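PDB 3PTW: malonyl CoA-acyl carrier protein transacylase from Clostridium perfringens, which probably catalyses transfer of the malonyl group from coenzyme A to acyl carrier protein, the step that supplies malonyl units for fatty acid synthesis. Local coordinates for residues 32-42 against 106-114; 66-74 against 95-106. One frame throughout, in Å; residues are numbered along the deposited sequence.

Contact 1 (32-42 against 106-114) is partly buried, its centre about 18 Å from the centre of the chain, whereas contact 2 (66-74 against 95-106) is buried, its centre about 12 Å from the centre of the chain. The chemistry follows this placing: a salt bridge and lysine methylenes border the first, while in the second one amide-hydroxyl bond and a bridging water sit among aliphatic chains. Helices 93-100 and 106-122 follow each other in the chain, so Phe106, at the start of the second, serves both contacts. A further tie is the probable hydrogen bond between Ser36 OG and Thr68 OG1, 2.7 Å long. Along the chain, contact 2 is nested within the loop that contact 1 closes.

Contact 1 (32-42 against 106-114)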
loop_
_atom_site.group_PDB
_atom_site.type_symbol
_atom_site.label_atom_id
_atom_site.label_comp_id
_atom_site.label_asym_id
_atom_site.label_seq_id
_atom_site.Cartn_x
_atom_site.Cartn_y
_atom_site.Cartn_z
ATOM N N VAL A 32 -10.868 -1.450 -17.617
ATOM C CA VAL A 32 -9.921 -0.725 -16.776
ATOM C C VAL A 32 -8.494 -0.794 -17.325
ATOM O O VAL A 32 -7.752 0.200 -17.274
ATOM C CB VAL A 32 -9.980 -1.181 -15.302
ATOM C CG1 VAL A 32 -8.754 -0.701 -14.541
ATOM C CG2 VAL A 32 -11.243 -0.649 -14.648
ATOM N N PHE A 33 -8.118 -1.957 -17.855
ATOM C CA PHE A 33 -6.790 -2.141 -18.443
ATOM C C PHE A 33 -6.635 -1.328 -19.713
ATOM O O PHE A 33 -5.580 -0.732 -19.956
ATOM C CB PHE A 33 -6.490 -3.628 -18.698
ATOM C CG PHE A 33 -5.851 -4.307 -17.535
ATOM C CD1 PHE A 33 -4.465 -4.421 -17.456
ATOM C CD2 PHE A 33 -6.628 -4.781 -16.478
ATOM C CE1 PHE A 33 -3.860 -5.020 -16.355
ATOM C CE2 PHE A 33 -6.033 -5.385 -15.376
ATOM C CZ PHE A 33 -4.634 -5.501 -15.317
ATOM N N LYS A 34 -7.702 -1.306 -20.514
ATOM C CA LYS A 34 -7.761 -0.493 -21.727
ATOM C C LYS A 34 -7.502 0.987 -21.410
ATOM O O LYS A 34 -6.700 1.641 -22.072
ATOM C CB LYS A 34 -9.121 -0.673 -22.418
ATOM C CG LYS A 34 -9.095 -1.496 -23.703
ATOM C CD LYS A 34 -8.833 -2.970 -23.470
ATOM C CE LYS A 34 -8.687 -3.708 -24.797
ATOM N NZ LYS A 34 -7.939 -4.985 -24.623
ATOM N N ARG A 35 -8.156 1.488 -20.368
ATOM C CA ARG A 35 -8.040 2.885 -19.965
ATOM C C ARG A 35 -6.646 3.224 -19.416
ATOM O O ARG A 35 -6.151 4.342 -19.595
ATOM C CB ARG A 35 -9.109 3.211 -18.922
ATOM C CG ARG A 35 -10.526 3.297 -19.477
ATOM C CD ARG A 35 -11.558 3.230 -18.355
ATOM N NE ARG A 35 -11.422 4.323 -17.386
ATOM C CZ ARG A 35 -11.911 4.313 -16.144
ATOM N NH1 ARG A 35 -11.725 5.367 -15.350
ATOM N NH2 ARG A 35 -12.576 3.260 -15.687
ATOM N N SER A 36 -6.026 2.255 -18.741
ATOM C CA SER A 36 -4.717 2.463 -18.144
ATOM C C SER A 36 -3.686 2.559 -19.253
ATOM O O SER A 36 -2.811 3.439 -19.237
ATOM C CB SER A 36 -4.370 1.328 -17.175
ATOM O OG SER A 36 -3.118 1.583 -16.549
ATOM N N SER A 37 -3.807 1.655 -20.214
ATOM C CA SER A 37 -2.973 1.686 -21.405
ATOM C C SER A 37 -3.108 3.008 -22.146
ATOM O O SER A 37 -2.099 3.626 -22.477
ATOM C CB SER A 37 -3.308 0.518 -22.326
ATOM O OG SER A 37 -2.916 -0.684 -21.712
ATOM N N GLU A 38 -4.346 3.439 -22.398
ATOM C CA GLU A 38 -4.590 4.723 -23.064
ATOM C C GLU A 38 -3.959 5.877 -22.295
ATOM O O GLU A 38 -3.305 6.724 -22.885
ATOM C CB GLU A 38 -6.089 4.984 -23.272
ATOM C CG GLU A 38 -6.715 4.236 -24.450
ATOM C CD GLU A 38 -6.135 4.627 -25.816
ATOM O OE1 GLU A 38 -6.483 3.955 -26.812
ATOM O OE2 GLU A 38 -5.339 5.593 -25.906
ATOM N N ALA A 39 -4.129 5.890 -20.976
ATOM C CA ALA A 39 -3.616 6.986 -20.168
ATOM C C ALA A 39 -2.080 7.032 -20.144
ATOM O O ALA A 39 -1.496 8.112 -20.199
ATOM C CB ALA A 39 -4.184 6.928 -18.750
ATOM N N LEU A 40 -1.445 5.860 -20.085
ATOM C CA LEU A 40 0.005 5.739 -19.912
ATOM C C LEU A 40 0.763 5.676 -21.232
ATOM O O LEU A 40 1.956 5.955 -21.274
ATOM C CB LEU A 40 0.341 4.496 -19.078
ATOM C CG LEU A 40 0.659 4.599 -17.581
ATOM C CD1 LEU A 40 0.144 5.876 -16.977
ATOM C CD2 LEU A 40 0.123 3.394 -16.808
ATOM N N GLY A 41 0.071 5.290 -22.299
ATOM C CA GLY A 41 0.701 5.116 -23.609
ATOM C C GLY A 41 1.618 3.909 -23.616
ATOM O O GLY A 41 2.600 3.872 -24.348
ATOM N N ILE A 42 1.318 2.932 -22.760
ATOM C CA ILE A 42 2.072 1.674 -22.730
ATOM C C ILE A 42 1.099 0.502 -22.658
ATOM O O ILE A 42 -0.032 0.657 -22.201
ATOM C CB ILE A 42 3.093 1.595 -21.558
ATOM C CG1 ILE A 42 3.743 2.950 -21.274
ATOM C CG2 ILE A 42 4.202 0.583 -21.870
ATOM C CD1 ILE A 42 4.557 2.973 -19.980
ATOM N N PHE A 106 -9.059 7.824 -11.819
ATOM C CA PHE A 106 -8.221 6.669 -12.172
ATOM C C PHE A 106 -7.059 6.994 -13.137
ATOM O O PHE A 106 -5.901 6.712 -12.819
ATOM C CB PHE A 106 -9.065 5.500 -12.707
ATOM C CG PHE A 106 -8.235 4.364 -13.257
ATOM C CD1 PHE A 106 -7.437 3.597 -12.410
ATOM C CD2 PHE A 106 -8.223 4.089 -14.625
ATOM C CE1 PHE A 106 -6.652 2.562 -12.914
ATOM C CE2 PHE A 106 -7.452 3.055 -15.136
ATOM C CZ PHE A 106 -6.664 2.288 -14.276
ATOM N N GLU A 107 -7.365 7.579 -14.299
ATOM C CA GLU A 107 -6.331 7.969 -15.274
ATOM C C GLU A 107 -5.227 8.846 -14.656
ATOM O O GLU A 107 -4.049 8.650 -14.938
ATOM C CB GLU A 107 -6.935 8.672 -16.501
ATOM C CG GLU A 107 -7.651 7.746 -17.481
ATOM C CD GLU A 107 -9.122 7.528 -17.145
ATOM O OE1 GLU A 107 -9.910 7.321 -18.091
ATOM O OE2 GLU A 107 -9.502 7.568 -15.944
ATOM N N ASP A 108 -5.621 9.799 -13.816
ATOM C CA ASP A 108 -4.670 10.646 -13.108
ATOM C C ASP A 108 -3.925 9.833 -12.062
ATOM O O ASP A 108 -2.724 10.019 -11.856
ATOM C CB ASP A 108 -5.380 11.838 -12.462
ATOM C CG ASP A 108 -6.023 12.755 -13.482
ATOM O OD1 ASP A 108 -5.655 12.695 -14.678
ATOM O OD2 ASP A 108 -6.903 13.540 -13.090
ATOM N N GLY A 109 -4.643 8.914 -11.425
ATOM C CA GLY A 109 -4.041 7.983 -10.479
ATOM C C GLY A 109 -2.890 7.225 -11.103
ATOM O O GLY A 109 -1.757 7.308 -10.625
ATOM N N VAL A 110 -3.155 6.505 -12.191
ATOM C CA VAL A 110 -2.098 5.689 -12.785
ATOM C C VAL A 110 -0.908 6.503 -13.257
ATOM O O VAL A 110 0.219 6.143 -12.942
ATOM C CB VAL A 110 -2.579 4.707 -13.880
ATOM C CG1 VAL A 110 -3.172 3.480 -13.244
ATOM C CG2 VAL A 110 -3.550 5.363 -14.864
ATOM N N LYS A 111 -1.160 7.612 -13.964
ATOM C CA LYS A 111 -0.088 8.499 -14.412
ATOM C C LYS A 111 0.749 9.013 -13.242
ATOM O O LYS A 111 1.974 9.045 -13.325
ATOM C CB LYS A 111 -0.602 9.675 -15.275
ATOM C CG LYS A 111 -1.143 9.275 -16.656
ATOM C CD LYS A 111 -0.938 10.345 -17.755
ATOM C CE LYS A 111 -1.941 11.489 -17.690
ATOM N NZ LYS A 111 -3.215 11.069 -17.024
ATOM N N LEU A 112 0.086 9.402 -12.156
ATOM C CA LEU A 112 0.769 9.970 -10.998
ATOM C C LEU A 112 1.715 8.982 -10.301
ATOM O O LEU A 112 2.861 9.331 -9.973
ATOM C CB LEU A 112 -0.253 10.514 -9.990
ATOM C CG LEU A 112 0.298 11.275 -8.786
ATOM C CD1 LEU A 112 1.051 12.526 -9.228
ATOM C CD2 LEU A 112 -0.836 11.637 -7.836
ATOM N N VAL A 113 1.250 7.753 -10.079
ATOM C CA VAL A 113 2.061 6.790 -9.328
ATOM C C VAL A 113 3.276 6.277 -10.111
ATOM O O VAL A 113 4.269 5.851 -9.512
ATOM C CB VAL A 113 1.243 5.616 -8.741
ATOM C CG1 VAL A 113 0.210 6.133 -7.703
ATOM C CG2 VAL A 113 0.606 4.772 -9.851
ATOM N N LYS A 114 3.203 6.339 -11.433
ATOM C CA LYS A 114 4.354 6.020 -12.266
ATOM C C LYS A 114 5.451 7.048 -11.977
ATOM O O LYS A 114 6.607 6.682 -11.768
ATOM C CB LYS A 114 3.963 6.005 -13.749
ATOM C CG LYS A 114 5.109 5.752 -14.713
ATOM C CD LYS A 114 4.579 5.661 -16.153
ATOM C CE LYS A 114 5.699 5.842 -17.175
ATOM N NZ LYS A 114 6.491 4.593 -17.299
#
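Arg35 reaches across to both Phe106 and Glu107, using a different part of its guanidinium for each. Phe106 CD2 lies over one face, 3.7 Å above the plane and offset toward the rim; the ring is inclined by 69° to that plane, so this is no parallel stack. Arg35 NH1 donates to Glu107 OE2 at 3.2 Å in a salt bridge, reaching OE2 from above the carboxylate plane. A second, weak bond, nearly straight, runs from Arg35 NE to Glu107 OE1 at 3.4 Å. The guanidinium and carboxylate planes are well twisted apart, which makes this a twisted two-point pairing. Bends at chi3 of Arg35 and chi2 of Glu107 bring the charged groups together beside the helices.

Deeper in, the Phe106 ring extends toward helix 27-40 because CG is anti to its backbone N (chi1 172°). Its CZ atom meets Val32 CG1 at 3.7 Å, and Ser36 CB also touches the far end of the ring. Ala39 allows close backbone approach: its CA is 5.7 Å from Glu107 CA, and its methyl packs on Glu107 CG. The Leu40 and Lys111 side chains run alongside one another with reversed sense, Leu40 CD1 3.6 Å from Lys111 CG, while Leu40 CD2 faces Val110. Farther along, Ile42 CD1 and Lys114 NZ meet tip to tip; that ammonium also forms a salt bridge with Glu60 and a cation-pi contact with Phe61.

This is helix-helix packing that joins helix 27-40 to helix 106-122 within the acyl transferase domain, the short segments crossing at -56° with axes 9.2 Å apart. Ser36 OG is hydrogen-bonded to Thr68 of helix 59-79, a helix that Val32, Phe106 and Val110 also touch, while helix 204-214 packs against Leu112 of helix 106-122.

Contact 2 (66-74 against 95-106); sequences IITTNMAIL and YSALIHSGAINF
Helical segments 66-74 and 95-100 cross at -43° with axes 10.2 Å apart, and their nearest CA atoms belong to Ile67 and Ser96. Ser96 OG accepts a hydrogen bond from Asn70 ND2 at 3.1 Å; the hydroxyl lies close to the amide plane and the N-H points almost straight at it (166°). The same ND2 also bonds Ala9 O, fixing the amide's orientation. A water 2.7 Å from Ser96 OG donates to Ile67 O, giving this buried hydroxyl a second polar partner. Close by, Ile67 CD1 approaches Ser96 OG to 3.3 Å.

Ser96 also touches the turn carrying Gly89, Ser91 and Gly93, a pattern consistent with the GxSxG nucleophile elbow of acyltransferases, so the Ser96 end of the contact lies beside the probable active-site turn. Gly102, with positive phi, forms a Schellman motif with the last turn, and the chain then leads to Phe106. With CG anti to the backbone N (chi1 -171°), Met71 sends CG obliquely to Phe106 CD1, 3.5 Å away. Its sulfur makes an oblique Met-aromatic contact, 5.2 Å from the ring centroid, and touches Ile99 CG2. At about a right angle to His100, Leu74 places CD2 3.9 Å from His100 CB, while NE2 of that histidine bonds Ser84 O.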
loop_
_atom_site.group_PDB
_atom_site.type_symbol
_atom_site.label_atom_id
_atom_site.label_comp_id
_atom_site.label_asym_id
_atom_site.label_seq_id
_atom_site.Cartn_x
_atom_site.Cartn_y
_atom_site.Cartn_z
ATOM N N ILE A 66 0.315 -2.236 -10.308
ATOM C CA ILE A 66 -0.536 -2.616 -9.166
ATOM C C ILE A 66 -1.820 -1.788 -9.089
ATOM O O ILE A 66 -2.912 -2.332 -8.886
ATOM C CB ILE A 66 0.258 -2.555 -7.837
ATOM C CG1 ILE A 66 1.302 -3.672 -7.829
ATOM C CG2 ILE A 66 -0.673 -2.627 -6.608
ATOM C CD1 ILE A 66 2.195 -3.683 -6.639
ATOM N N ILE A 67 -1.691 -0.480 -9.294
ATOM C CA ILE A 67 -2.828 0.428 -9.237
ATOM C C ILE A 67 -3.926 0.025 -10.230
ATOM O O ILE A 67 -5.112 0.053 -9.884
ATOM C CB ILE A 67 -2.382 1.898 -9.448
ATOM C CG1 ILE A 67 -1.577 2.392 -8.234
ATOM C CG2 ILE A 67 -3.584 2.806 -9.734
ATOM C CD1 ILE A 67 -2.303 2.321 -6.896
ATOM N N THR A 68 -3.507 -0.351 -11.442
ATOM C CA THR A 68 -4.405 -0.826 -12.494
ATOM C C THR A 68 -5.066 -2.137 -12.105
ATOM O O THR A 68 -6.262 -2.323 -12.313
ATOM C CB THR A 68 -3.643 -1.067 -13.848
ATOM O OG1 THR A 68 -2.985 0.139 -14.260
ATOM C CG2 THR A 68 -4.611 -1.515 -14.943
ATOM N N THR A 69 -4.263 -3.048 -11.577
ATOM C CA THR A 69 -4.729 -4.357 -11.144
ATOM C C THR A 69 -5.762 -4.231 -10.012
ATOM O O THR A 69 -6.848 -4.830 -10.085
ATOM C CB THR A 69 -3.521 -5.246 -10.786
ATOM O OG1 THR A 69 -2.835 -5.589 -12.004
ATOM C CG2 THR A 69 -3.947 -6.528 -10.059
ATOM N N ASN A 70 -5.427 -3.431 -8.998
ATOM C CA ASN A 70 -6.346 -3.098 -7.895
ATOM C C ASN A 70 -7.696 -2.544 -8.383
ATOM O O ASN A 70 -8.750 -2.911 -7.862
ATOM C CB ASN A 70 -5.687 -2.116 -6.905
ATOM C CG ASN A 70 -4.527 -2.742 -6.111
ATOM O OD1 ASN A 70 -4.213 -3.913 -6.277
ATOM N ND2 ASN A 70 -3.892 -1.950 -5.240
ATOM N N MET A 71 -7.652 -1.687 -9.402
ATOM C CA MET A 71 -8.855 -1.053 -9.932
ATOM C C MET A 71 -9.717 -2.042 -10.734
ATOM O O MET A 71 -10.940 -2.095 -10.562
ATOM C CB MET A 71 -8.461 0.155 -10.792
ATOM C CG MET A 71 -9.612 1.049 -11.243
ATOM S SD MET A 71 -10.576 1.833 -9.921
ATOM C CE MET A 71 -11.618 2.912 -10.903
ATOM N N ALA A 72 -9.069 -2.825 -11.594
ATOM C CA ALA A 72 -9.738 -3.865 -12.376
ATOM C C ALA A 72 -10.517 -4.840 -11.487
ATOM O O ALA A 72 -11.624 -5.215 -11.822
ATOM C CB ALA A 72 -8.716 -4.619 -13.228
ATOM N N ILE A 73 -9.932 -5.224 -10.351
ATOM C CA ILE A 73 -10.598 -6.091 -9.374
ATOM C C ILE A 73 -11.731 -5.373 -8.625
ATOM O O ILE A 73 -12.847 -5.900 -8.494
ATOM C CB ILE A 73 -9.580 -6.681 -8.359
ATOM C CG1 ILE A 73 -8.599 -7.618 -9.082
ATOM C CG2 ILE A 73 -10.307 -7.423 -7.206
ATOM C CD1 ILE A 73 -7.351 -7.977 -8.269
ATOM N N LEU A 74 -11.436 -4.170 -8.139
ATOM C CA LEU A 74 -12.428 -3.347 -7.461
ATOM C C LEU A 74 -13.700 -3.119 -8.301
ATOM O O LEU A 74 -14.821 -3.178 -7.771
ATOM C CB LEU A 74 -11.814 -1.999 -7.095
ATOM C CG LEU A 74 -12.777 -0.916 -6.581
ATOM C CD1 LEU A 74 -13.432 -1.340 -5.263
ATOM C CD2 LEU A 74 -12.040 0.412 -6.432
ATOM N N TYR A 95 -3.238 5.190 -2.678
ATOM C CA TYR A 95 -3.735 5.754 -3.941
ATOM C C TYR A 95 -4.998 5.055 -4.441
ATOM O O TYR A 95 -5.929 5.724 -4.861
ATOM C CB TYR A 95 -2.641 5.810 -5.017
ATOM C CG TYR A 95 -1.637 6.901 -4.724
ATOM C CD1 TYR A 95 -1.788 8.177 -5.264
ATOM C CD2 TYR A 95 -0.553 6.671 -3.870
ATOM C CE1 TYR A 95 -0.885 9.191 -4.974
ATOM C CE2 TYR A 95 0.357 7.690 -3.573
ATOM C CZ TYR A 95 0.184 8.939 -4.134
ATOM O OH TYR A 95 1.070 9.959 -3.855
ATOM N N SER A 96 -5.044 3.724 -4.377
ATOM C CA SER A 96 -6.250 2.999 -4.792
ATOM C C SER A 96 -7.434 3.396 -3.908
ATOM O O SER A 96 -8.563 3.440 -4.367
ATOM C CB SER A 96 -6.064 1.473 -4.694
ATOM O OG SER A 96 -4.912 1.003 -5.385
ATOM N N ALA A 97 -7.171 3.624 -2.626
ATOM C CA ALA A 97 -8.230 4.051 -1.713
ATOM C C ALA A 97 -8.749 5.444 -2.118
ATOM O O ALA A 97 -9.962 5.643 -2.221
ATOM C CB ALA A 97 -7.745 4.019 -0.276
ATOM N N LEU A 98 -7.841 6.382 -2.413
ATOM C CA LEU A 98 -8.259 7.739 -2.800
ATOM C C LEU A 98 -9.014 7.793 -4.129
ATOM O O LEU A 98 -9.913 8.609 -4.266
ATOM C CB LEU A 98 -7.090 8.726 -2.828
ATOM C CG LEU A 98 -6.426 9.074 -1.500
ATOM C CD1 LEU A 98 -5.079 9.780 -1.745
ATOM C CD2 LEU A 98 -7.331 9.909 -0.624
ATOM N N ILE A 99 -8.638 6.940 -5.088
ATOM C CA ILE A 99 -9.388 6.766 -6.328
ATOM C C ILE A 99 -10.765 6.181 -6.036
ATOM O O ILE A 99 -11.765 6.657 -6.558
ATOM C CB ILE A 99 -8.649 5.846 -7.359
ATOM C CG1 ILE A 99 -7.379 6.522 -7.890
ATOM C CG2 ILE A 99 -9.606 5.427 -8.518
ATOM C CD1 ILE A 99 -6.357 5.554 -8.563
ATOM N N HIS A 100 -10.817 5.156 -5.192
ATOM C CA HIS A 100 -12.096 4.537 -4.807
ATOM C C HIS A 100 -13.011 5.610 -4.213
ATOM O O HIS A 100 -14.206 5.647 -4.515
ATOM C CB HIS A 100 -11.838 3.346 -3.860
ATOM C CG HIS A 100 -13.045 2.850 -3.126
ATOM N ND1 HIS A 100 -14.212 2.483 -3.761
ATOM C CD2 HIS A 100 -13.253 2.637 -1.805
ATOM C CE1 HIS A 100 -15.095 2.088 -2.860
ATOM N NE2 HIS A 100 -14.529 2.153 -1.667
ATOM N N SER A 101 -12.423 6.526 -3.432
ATOM C CA SER A 101 -13.172 7.616 -2.809
ATOM C C SER A 101 -13.636 8.688 -3.797
ATOM O O SER A 101 -14.440 9.527 -3.438
ATOM C CB SER A 101 -12.353 8.290 -1.696
ATOM O OG SER A 101 -11.507 9.316 -2.206
ATOM N N GLY A 102 -13.103 8.693 -5.015
ATOM C CA GLY A 102 -13.434 9.757 -5.965
ATOM C C GLY A 102 -12.586 11.020 -5.829
ATOM O O GLY A 102 -12.774 11.975 -6.580
ATOM N N ALA A 103 -11.641 11.032 -4.883
ATOM C CA ALA A 103 -10.784 12.206 -4.674
ATOM C C ALA A 103 -9.832 12.400 -5.851
ATOM O O ALA A 103 -9.456 13.526 -6.204
ATOM C CB ALA A 103 -10.012 12.064 -3.392
ATOM N N ILE A 104 -9.439 11.274 -6.444
ATOM C CA ILE A 104 -8.536 11.264 -7.573
ATOM C C ILE A 104 -9.146 10.370 -8.642
ATOM O O ILE A 104 -9.697 9.316 -8.355
ATOM C CB ILE A 104 -7.098 10.788 -7.176
ATOM C CG1 ILE A 104 -6.485 11.725 -6.113
ATOM C CG2 ILE A 104 -6.185 10.751 -8.393
ATOM C CD1 ILE A 104 -5.170 11.209 -5.469
ATOM N N ASN A 105 -9.055 10.833 -9.872
ATOM C CA ASN A 105 -9.492 10.103 -11.045
ATOM C C ASN A 105 -8.531 8.934 -11.317
ATOM O O ASN A 105 -7.333 9.030 -11.049
ATOM C CB ASN A 105 -9.531 11.116 -12.203
ATOM C CG ASN A 105 -9.643 10.482 -13.545
ATOM O OD1 ASN A 105 -8.688 10.509 -14.323
ATOM N ND2 ASN A 105 -10.814 9.923 -13.852
ATOM N N PHE A 106 -9.059 7.824 -11.819
ATOM C CA PHE A 106 -8.221 6.669 -12.172
ATOM C C PHE A 106 -7.059 6.994 -13.137
ATOM O O PHE A 106 -5.901 6.712 -12.819
ATOM C CB PHE A 106 -9.065 5.500 -12.707
ATOM C CG PHE A 106 -8.235 4.364 -13.257
ATOM C CD1 PHE A 106 -7.437 3.597 -12.410
ATOM C CD2 PHE A 106 -8.223 4.089 -14.625
ATOM C CE1 PHE A 106 -6.652 2.562 -12.914
ATOM C CE2 PHE A 106 -7.452 3.055 -15.136
ATOM C CZ PHE A 106 -6.664 2.288 -14.276
HETATM O O HOH W 1 -6.226 1.331 -7.694
#